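Local coordinates for tRNA (uracil(54)-C(5))-methyltransferase (Pyrococcus abyssi, PDB 2JJQ), which catalyses the S-adenosyl-L-methionine-dependent methylation of uridine 54 in tRNA to 5-methyluridine, at residues K106-K109 with R110-F114; V359-R363 with A364-P368; Y384-N388 with P389-A393. All blocks are in the same frame, centred on the assembly; numbering follows the deposited sequence.

Interaction 1 (K106-K109 with R110-F114); sequences KKLK and RILGF
The guanidinium of Arg-110 lies with one face over the backbone of Lys-107. The CA of Lys-107 sits above the middle of the group, 3.8 Å from Arg-110 CZ. Next to it, Lys-106 CB comes to 3.8 Å from Arg-110 NH1. The side chain of Arg-110 thus runs back along the helix surface, and a bend at chi3 (-78°) lays its flat end on the preceding turn. The salt bridge from NH2 to Asp-30 holds that end. The side chain of Phe-114 leaves the backbone away from the 106-109 turn, and its carbonyl does the touching, with Phe-114 O 3.3 Å from Lys-109 CA in a CA-H...O contact.

Apolar branches pair one turn apart. Ile-111 CD1 lies alongside the Lys-107 chain, 3.8 Å from Lys-107 CG. The fully extended Lys-107 carries its NZ on to the carbonyl oxygens of Asp-30 and Pro-416. Leu-108 and Leu-112 point the same way and meet through their CD2 methyls.

The backbone shows the C-terminal end of an alpha helix. Leu-112 N donates to Leu-108 O at 2.8 Å. The last bond, Gly-113 N to Lys-109 O, is also 2.8 Å but more bent, at 142°. Gly-113 then leaves the helix with positive phi.

This is the end of helix 97-112, at the protein surface. Its apolar side packs on helix 389-398 through Leu-108, Ile-111 and Leu-112. Leu-108 and Leu-112 also reach Leu-420 of strand 419-424, and Phe-114 lies on Ile-403 and Ile-406 of strand 403-409.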
loop_
_atom_site.group_PDB
_atom_site.type_symbol
_atom_site.label_atom_id
_atom_site.label_comp_id
_atom_site.label_asym_id
_atom_site.label_seq_id
_atom_site.Cartn_x
_atom_site.Cartn_y
_atom_site.Cartn_z
ATOM N N LYS A 106 -17.736 -5.769 9.192
ATOM C CA LYS A 106 -18.230 -7.134 9.340
ATOM C C LYS A 106 -17.092 -8.167 9.246
ATOM O O LYS A 106 -16.991 -9.101 10.064
ATOM C CB LYS A 106 -19.285 -7.390 8.269
ATOM C CG LYS A 106 -20.647 -6.722 8.578
ATOM C CD LYS A 106 -21.588 -6.948 7.377
ATOM C CE LYS A 106 -22.968 -6.242 7.493
ATOM N NZ LYS A 106 -23.612 -6.350 8.862
ATOM N N LYS A 107 -16.220 -7.988 8.251
ATOM C CA LYS A 107 -15.038 -8.846 8.098
ATOM C C LYS A 107 -14.139 -8.883 9.326
ATOM O O LYS A 107 -13.750 -9.969 9.797
ATOM C CB LYS A 107 -14.248 -8.391 6.872
ATOM C CG LYS A 107 -13.004 -9.228 6.643
ATOM C CD LYS A 107 -12.371 -8.717 5.344
ATOM C CE LYS A 107 -10.976 -9.210 5.169
ATOM N NZ LYS A 107 -10.381 -8.665 3.869
ATOM N N LEU A 108 -13.838 -7.700 9.894
ATOM C CA LEU A 108 -12.992 -7.621 11.096
ATOM C C LEU A 108 -13.663 -8.288 12.285
ATOM O O LEU A 108 -12.992 -8.976 13.074
ATOM C CB LEU A 108 -12.654 -6.154 11.472
ATOM C CG LEU A 108 -11.649 -5.544 10.464
ATOM C CD1 LEU A 108 -11.541 -4.039 10.721
ATOM C CD2 LEU A 108 -10.280 -6.270 10.576
ATOM N N LYS A 109 -14.943 -8.032 12.459
ATOM C CA LYS A 109 -15.667 -8.675 13.565
ATOM C C LYS A 109 -15.617 -10.199 13.421
ATOM O O LYS A 109 -15.370 -10.891 14.391
ATOM C CB LYS A 109 -17.126 -8.193 13.620
ATOM C CG LYS A 109 -17.893 -8.762 14.827
ATOM C CD LYS A 109 -19.252 -8.043 14.998
ATOM C CE LYS A 109 -20.245 -8.422 13.918
ATOM N NZ LYS A 109 -21.499 -7.566 14.011
ATOM N N ARG A 110 -15.823 -10.728 12.206
ATOM C CA ARG A 110 -15.681 -12.195 11.927
ATOM C C ARG A 110 -14.317 -12.763 12.302
ATOM O O ARG A 110 -14.210 -13.825 12.949
ATOM C CB ARG A 110 -15.854 -12.510 10.411
ATOM C CG ARG A 110 -17.221 -12.129 9.780
ATOM C CD ARG A 110 -17.565 -12.882 8.485
ATOM N NE ARG A 110 -16.882 -12.384 7.290
ATOM C CZ ARG A 110 -17.372 -11.434 6.494
ATOM N NH1 ARG A 110 -18.542 -10.862 6.801
ATOM N NH2 ARG A 110 -16.708 -11.060 5.379
ATOM N N ILE A 111 -13.254 -12.064 11.898
ATOM C CA ILE A 111 -11.890 -12.520 12.134
ATOM C C ILE A 111 -11.405 -12.360 13.583
ATOM O O ILE A 111 -10.794 -13.270 14.145
ATOM C CB ILE A 111 -10.937 -11.792 11.140
ATOM C CG1 ILE A 111 -11.255 -12.255 9.697
ATOM C CG2 ILE A 111 -9.425 -11.976 11.552
ATOM C CD1 ILE A 111 -10.583 -11.354 8.579
ATOM N N LEU A 112 -11.665 -11.198 14.165
ATOM C CA LEU A 112 -11.147 -10.858 15.482
ATOM C C LEU A 112 -12.100 -11.247 16.623
ATOM O O LEU A 112 -11.665 -11.328 17.751
ATOM C CB LEU A 112 -11.020 -9.363 15.569
ATOM C CG LEU A 112 -9.694 -8.684 15.179
ATOM C CD1 LEU A 112 -8.690 -9.579 14.574
ATOM C CD2 LEU A 112 -9.903 -7.376 14.426
ATOM N N GLY A 113 -13.399 -11.329 16.342
ATOM C CA GLY A 113 -14.360 -11.747 17.396
ATOM C C GLY A 113 -15.169 -10.649 18.038
ATOM O O GLY A 113 -15.994 -10.913 18.921
ATOM N N PHE A 114 -14.990 -9.405 17.599
ATOM C CA PHE A 114 -15.702 -8.265 18.248
ATOM C C PHE A 114 -15.698 -7.073 17.324
ATOM O O PHE A 114 -14.918 -7.044 16.374
ATOM C CB PHE A 114 -15.049 -7.896 19.568
ATOM C CG PHE A 114 -13.597 -7.629 19.458
ATOM C CD1 PHE A 114 -12.674 -8.639 19.646
ATOM C CD2 PHE A 114 -13.137 -6.350 19.191
ATOM C CE1 PHE A 114 -11.328 -8.395 19.533
ATOM C CE2 PHE A 114 -11.754 -6.109 19.084
ATOM C CZ PHE A 114 -10.873 -7.129 19.264
#

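Interaction 2 (V359-R363 with A364-P368); sequences VDPPR and AGLHP. With SAH (S-adenosyl-L-homocysteine), chain B.
The loop after strand 356-359 forms one wall of the cofactor pocket in the Rossmann-like, class I methyltransferase fold. It carries the Asp-Pro-Pro-Arg sequence, and S-adenosyl-L-homocysteine is bound against it. Asp-360 is a binding residue for S-adenosyl-L-methionine. Here its OD2 accepts a hydrogen bond of 2.9 Å from the amino N of SAH. Its CG stands anti to the backbone N (chi1 -167°), and this turns the carboxylate to the amino-acid end of the ligand. Pro-362 serves the other end. Its ring lies by the adenine, with Pro-362 CG 3.5 Å from SAH N7. The ligand is also hydrogen-bonded by the side chains of Thr-303, Asp-319 and Gln-272 and by backbone atoms of Tyr-298 and Asp-346.

Beyond Pro-362 the chain reverses in a type I beta turn from Pro-362 to Gly-365. Gly-365 N donates to Pro-362 O at 3.0 Å, with the donor well above the carbonyl plane. Gly-365 has a positive phi (82°), and as a glycine it has no side chain to crowd the carbonyl O of Ala-364. Outside the loop, Arg-394 binds Ala-364 O and Asp-395 binds Leu-366 N. His-367 occupies the N-cap position of helix 368-377, and its ND1 accepts a hydrogen bond from the backbone N of Arg-369.

The turn brings Leu-366 back over the start of the loop. One methyl, CD2, makes the apolar contacts. It approaches Pro-361 CG at 3.9 Å. Pro-361 CB also rests on the backbone of Gly-365, 3.7 Å from Gly-365 C. Leu-366 and Val-359 cross at about a right angle, with Leu-366 CD2 3.7 Å from Val-359 CB.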
loop_
_atom_site.group_PDB
_atom_site.type_symbol
_atom_site.label_atom_id
_atom_site.label_comp_id
_atom_site.label_asym_id
_atom_site.label_seq_id
_atom_site.Cartn_x
_atom_site.Cartn_y
_atom_site.Cartn_z
ATOM N N VAL A 359 5.183 -2.608 16.579
ATOM C CA VAL A 359 5.565 -3.594 15.549
ATOM C C VAL A 359 4.672 -3.467 14.333
ATOM O O VAL A 359 3.470 -3.382 14.477
ATOM C CB VAL A 359 5.521 -5.045 16.090
ATOM C CG1 VAL A 359 6.627 -5.248 17.167
ATOM C CG2 VAL A 359 4.168 -5.429 16.621
ATOM N N ASP A 360 5.272 -3.472 13.139
ATOM C CA ASP A 360 4.515 -3.376 11.886
ATOM C C ASP A 360 5.092 -4.453 10.987
ATOM O O ASP A 360 5.783 -4.145 10.053
ATOM C CB ASP A 360 4.739 -1.978 11.242
ATOM C CG ASP A 360 3.756 -1.681 10.112
ATOM O OD1 ASP A 360 2.971 -2.590 9.775
ATOM O OD2 ASP A 360 3.825 -0.540 9.551
ATOM N N PRO A 361 4.856 -5.721 11.318
ATOM C CA PRO A 361 5.588 -6.798 10.668
ATOM C C PRO A 361 5.230 -7.016 9.218
ATOM O O PRO A 361 4.226 -6.473 8.755
ATOM C CB PRO A 361 5.168 -8.046 11.477
ATOM C CG PRO A 361 3.829 -7.727 12.066
ATOM C CD PRO A 361 3.944 -6.211 12.368
ATOM N N PRO A 362 6.085 -7.773 8.492
ATOM C CA PRO A 362 5.783 -8.203 7.131
ATOM C C PRO A 362 4.638 -9.228 7.175
ATOM O O PRO A 362 4.102 -9.525 8.244
ATOM C CB PRO A 362 7.079 -8.881 6.684
ATOM C CG PRO A 362 7.679 -9.390 7.887
ATOM C CD PRO A 362 7.380 -8.317 8.963
ATOM N N ARG A 363 4.283 -9.760 6.011
ATOM C CA ARG A 363 3.211 -10.754 5.908
ATOM C C ARG A 363 3.362 -11.991 6.838
ATOM O O ARG A 363 2.378 -12.547 7.287
ATOM C CB ARG A 363 3.076 -11.204 4.436
ATOM C CG ARG A 363 2.262 -10.213 3.581
ATOM C CD ARG A 363 2.209 -10.652 2.108
ATOM N NE ARG A 363 0.995 -10.200 1.430
ATOM C CZ ARG A 363 0.956 -9.222 0.514
ATOM N NH1 ARG A 363 2.065 -8.568 0.171
ATOM N NH2 ARG A 363 -0.195 -8.895 -0.065
ATOM N N ALA A 364 4.587 -12.412 7.083
ATOM C CA ALA A 364 4.871 -13.572 7.943
ATOM C C ALA A 364 4.467 -13.340 9.403
ATOM O O ALA A 364 4.380 -14.305 10.196
ATOM C CB ALA A 364 6.355 -13.928 7.877
ATOM N N GLY A 365 4.264 -12.076 9.773
ATOM C CA GLY A 365 3.941 -11.752 11.151
ATOM C C GLY A 365 5.195 -11.682 11.997
ATOM O O GLY A 365 6.299 -11.681 11.476
ATOM N N LEU A 366 5.038 -11.648 13.312
ATOM C CA LEU A 366 6.167 -11.505 14.217
ATOM C C LEU A 366 6.974 -12.806 14.308
ATOM O O LEU A 366 6.398 -13.860 14.538
ATOM C CB LEU A 366 5.650 -11.206 15.628
ATOM C CG LEU A 366 4.791 -9.928 15.777
ATOM C CD1 LEU A 366 4.398 -9.842 17.228
ATOM C CD2 LEU A 366 5.630 -8.713 15.384
ATOM N N HIS A 367 8.287 -12.749 14.142
ATOM C CA HIS A 367 9.100 -13.955 14.381
ATOM C C HIS A 367 8.821 -14.513 15.783
ATOM O O HIS A 367 8.780 -13.759 16.755
ATOM C CB HIS A 367 10.576 -13.634 14.324
ATOM C CG HIS A 367 11.438 -14.853 14.189
ATOM N ND1 HIS A 367 11.642 -15.738 15.224
ATOM C CD2 HIS A 367 12.131 -15.342 13.134
ATOM C CE1 HIS A 367 12.439 -16.711 14.821
ATOM N NE2 HIS A 367 12.730 -16.510 13.548
ATOM N N PRO A 368 8.649 -15.851 15.903
ATOM C CA PRO A 368 8.478 -16.480 17.235
ATOM C C PRO A 368 9.482 -16.056 18.305
ATOM O O PRO A 368 9.101 -15.893 19.481
ATOM C CB PRO A 368 8.602 -17.983 16.906
ATOM C CG PRO A 368 7.923 -18.067 15.520
ATOM C CD PRO A 368 8.489 -16.832 14.807
HETATM N N SAH B . 6.435 0.718 9.541
HETATM C CA SAH B . 6.913 0.713 8.119
HETATM C CB SAH B . 6.292 -0.441 7.333
HETATM C CG SAH B . 6.735 -1.800 7.828
HETATM S SD SAH B . 6.521 -2.952 6.461
HETATM C C SAH B . 6.462 2.002 7.472
HETATM O O SAH B . 6.855 2.376 6.355
HETATM O OXT SAH B . 5.648 2.695 8.065
HETATM C "C5'" SAH B . 7.311 -4.354 7.211
HETATM C "C4'" SAH B . 8.826 -4.107 7.332
HETATM O "O4'" SAH B . 9.528 -5.296 7.783
HETATM C "C3'" SAH B . 9.509 -3.715 6.022
HETATM O "O3'" SAH B . 10.074 -2.397 6.175
HETATM C "C2'" SAH B . 10.579 -4.814 5.802
HETATM O "O2'" SAH B . 11.824 -4.368 5.255
HETATM C "C1'" SAH B . 10.839 -5.327 7.188
HETATM N N9 SAH B . 11.153 -6.741 7.361
HETATM C C8 SAH B . 10.678 -7.796 6.656
HETATM N N7 SAH B . 11.126 -8.945 7.230
HETATM C C5 SAH B . 11.852 -8.623 8.313
HETATM C C6 SAH B . 12.596 -9.346 9.366
HETATM N N6 SAH B . 12.618 -10.700 9.306
HETATM N N1 SAH B . 13.222 -8.592 10.327
HETATM C C2 SAH B . 13.179 -7.241 10.347
HETATM N N3 SAH B . 12.532 -6.539 9.407
HETATM C C4 SAH B . 11.863 -7.167 8.410
#

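Interaction 3 (Y384-N388 with P389-A393); sequences YVSCN and PETFA
Aromatic packing joins strand 384-386 to helix 389-393 through Tyr-384 and Phe-392. They form a T-shaped pair. The edge of Phe-392 points at the face of Tyr-384, the planes stand at 90°, and the centroids are 5.0 Å apart. Phe-392 CD1 sits over the middle of the tyrosine ring, 3.6 Å from Tyr-384 CG. The hydroxyl of Tyr-384 reaches past Phe-392 to a hydrogen bond with Asp-395.

Hydrogen bonds gather at the start of the helix. Asn-388 O accepts twice. Phe-392 N approaches it almost straight at 3.0 Å, with an N-H...O angle of 175°. Thr-391 OG1 donates at 2.9 Å, in the carbonyl plane and on a lone pair. A chi1 of 74° swings the Thr-391 hydroxyl back to that carbonyl. In the turn before it, Ser-386 OG accepts from Asn-388 N at 3.0 Å, an ST turn.

In van der Waals contact, Thr-391 CG2 lies 3.7 Å from Asn-388 CB.

Cys-387, the predicted nucleophile, is the middle residue of the ST turn. Its CB leaves the backbone away from the helix, and its side chain lies beside that of Glu-419, the predicted proton acceptor. The ST-turn bond spans Cys-387, and Asn-388 O just after it is held by two donors. This is consistent with a well-held strand-to-helix turn that places the thiol at the predicted catalytic site.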
loop_
_atom_site.group_PDB
_atom_site.type_symbol
_atom_site.label_atom_id
_atom_site.label_comp_id
_atom_site.label_asym_id
_atom_site.label_seq_id
_atom_site.Cartn_x
_atom_site.Cartn_y
_atom_site.Cartn_z
ATOM N N TYR A 384 0.579 -2.720 17.724
ATOM C CA TYR A 384 0.743 -3.651 16.632
ATOM C C TYR A 384 -0.059 -3.073 15.458
ATOM O O TYR A 384 -1.263 -2.847 15.584
ATOM C CB TYR A 384 0.218 -5.023 17.062
ATOM C CG TYR A 384 0.526 -6.215 16.133
ATOM C CD1 TYR A 384 0.836 -7.481 16.669
ATOM C CD2 TYR A 384 0.541 -6.072 14.749
ATOM C CE1 TYR A 384 1.089 -8.615 15.844
ATOM C CE2 TYR A 384 0.772 -7.206 13.908
ATOM C CZ TYR A 384 1.076 -8.458 14.478
ATOM O OH TYR A 384 1.314 -9.534 13.635
ATOM N N VAL A 385 0.622 -2.772 14.353
ATOM C CA VAL A 385 -0.014 -2.274 13.138
ATOM C C VAL A 385 0.047 -3.378 12.098
ATOM O O VAL A 385 1.093 -4.002 11.925
ATOM C CB VAL A 385 0.784 -1.039 12.638
ATOM C CG1 VAL A 385 0.259 -0.515 11.323
ATOM C CG2 VAL A 385 0.765 0.043 13.721
ATOM N N SER A 386 -1.073 -3.637 11.423
ATOM C CA SER A 386 -1.157 -4.805 10.533
ATOM C C SER A 386 -2.209 -4.579 9.471
ATOM O O SER A 386 -3.313 -4.140 9.800
ATOM C CB SER A 386 -1.585 -6.050 11.333
ATOM O OG SER A 386 -1.682 -7.222 10.523
ATOM N N CYS A 387 -1.917 -4.909 8.221
ATOM C CA CYS A 387 -3.033 -5.002 7.239
ATOM C C CYS A 387 -3.403 -6.492 6.979
ATOM O O CYS A 387 -4.106 -6.803 6.030
ATOM C CB CYS A 387 -2.704 -4.271 5.911
ATOM S SG CYS A 387 -1.436 -5.083 5.024
ATOM N N ASN A 388 -2.967 -7.389 7.869
ATOM C CA ASN A 388 -3.318 -8.813 7.767
ATOM C C ASN A 388 -4.023 -9.236 9.060
ATOM O O ASN A 388 -3.383 -9.756 9.967
ATOM C CB ASN A 388 -2.029 -9.630 7.569
ATOM C CG ASN A 388 -1.233 -9.203 6.295
ATOM O OD1 ASN A 388 -1.715 -9.368 5.176
ATOM N ND2 ASN A 388 -0.004 -8.660 6.484
ATOM N N PRO A 389 -5.339 -9.013 9.144
ATOM C CA PRO A 389 -6.079 -9.307 10.376
ATOM C C PRO A 389 -5.871 -10.738 10.927
ATOM O O PRO A 389 -5.804 -10.926 12.143
ATOM C CB PRO A 389 -7.530 -9.114 9.937
ATOM C CG PRO A 389 -7.440 -7.962 8.921
ATOM C CD PRO A 389 -6.182 -8.306 8.152
ATOM N N GLU A 390 -5.839 -11.740 10.047
ATOM C CA GLU A 390 -5.690 -13.092 10.515
ATOM C C GLU A 390 -4.333 -13.345 11.156
ATOM O O GLU A 390 -4.256 -14.086 12.135
ATOM C CB GLU A 390 -5.986 -14.087 9.370
ATOM C CG GLU A 390 -7.459 -14.058 8.992
ATOM C CD GLU A 390 -7.869 -15.143 7.999
ATOM O OE1 GLU A 390 -7.002 -15.652 7.235
ATOM O OE2 GLU A 390 -9.087 -15.453 7.979
ATOM N N THR A 391 -3.272 -12.763 10.591
ATOM C CA THR A 391 -1.928 -12.892 11.191
ATOM C C THR A 391 -1.846 -12.128 12.507
ATOM O O THR A 391 -1.278 -12.632 13.476
ATOM C CB THR A 391 -0.794 -12.452 10.237
ATOM O OG1 THR A 391 -0.800 -11.027 10.140
ATOM C CG2 THR A 391 -1.096 -12.934 8.901
ATOM N N PHE A 392 -2.428 -10.924 12.549
ATOM C CA PHE A 392 -2.523 -10.192 13.808
ATOM C C PHE A 392 -3.202 -11.065 14.882
ATOM O O PHE A 392 -2.732 -11.181 16.017
ATOM C CB PHE A 392 -3.350 -8.929 13.631
ATOM C CG PHE A 392 -3.725 -8.305 14.929
ATOM C CD1 PHE A 392 -2.736 -7.677 15.714
ATOM C CD2 PHE A 392 -5.041 -8.349 15.395
ATOM C CE1 PHE A 392 -3.100 -7.088 16.949
ATOM C CE2 PHE A 392 -5.383 -7.799 16.588
ATOM C CZ PHE A 392 -4.427 -7.152 17.376
ATOM N N ALA A 393 -4.335 -11.656 14.521
ATOM C CA ALA A 393 -5.126 -12.444 15.484
ATOM C C ALA A 393 -4.313 -13.607 16.032
ATOM O O ALA A 393 -4.391 -13.915 17.228
ATOM C CB ALA A 393 -6.430 -12.957 14.827
#

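Overall arrangement
Interaction 1 is a surface contact, while interactions 2 and 3 are partly buried. Interactions 2 and 3 lie in the catalytic domain, at the ends of the neighbouring parallel strands 356-359 and 381-386. Val-359 O and Val-385 N, 2.9 Å apart, probably link them, and Tyr-384 packs on Pro-361. Interaction 1 touches interaction 3 from its other side: Leu-108 and Ile-111 pack on Pro-389, and Leu-112 on Phe-392. It does not touch interaction 2, about 11 Å away between nearest atoms. The chemistry follows place. Helix backbone bonds and charged chains mark 106-114, prolines and a ligand-binding carboxylate 359-368, and an aromatic pair with hydroxyl bonds 384-393.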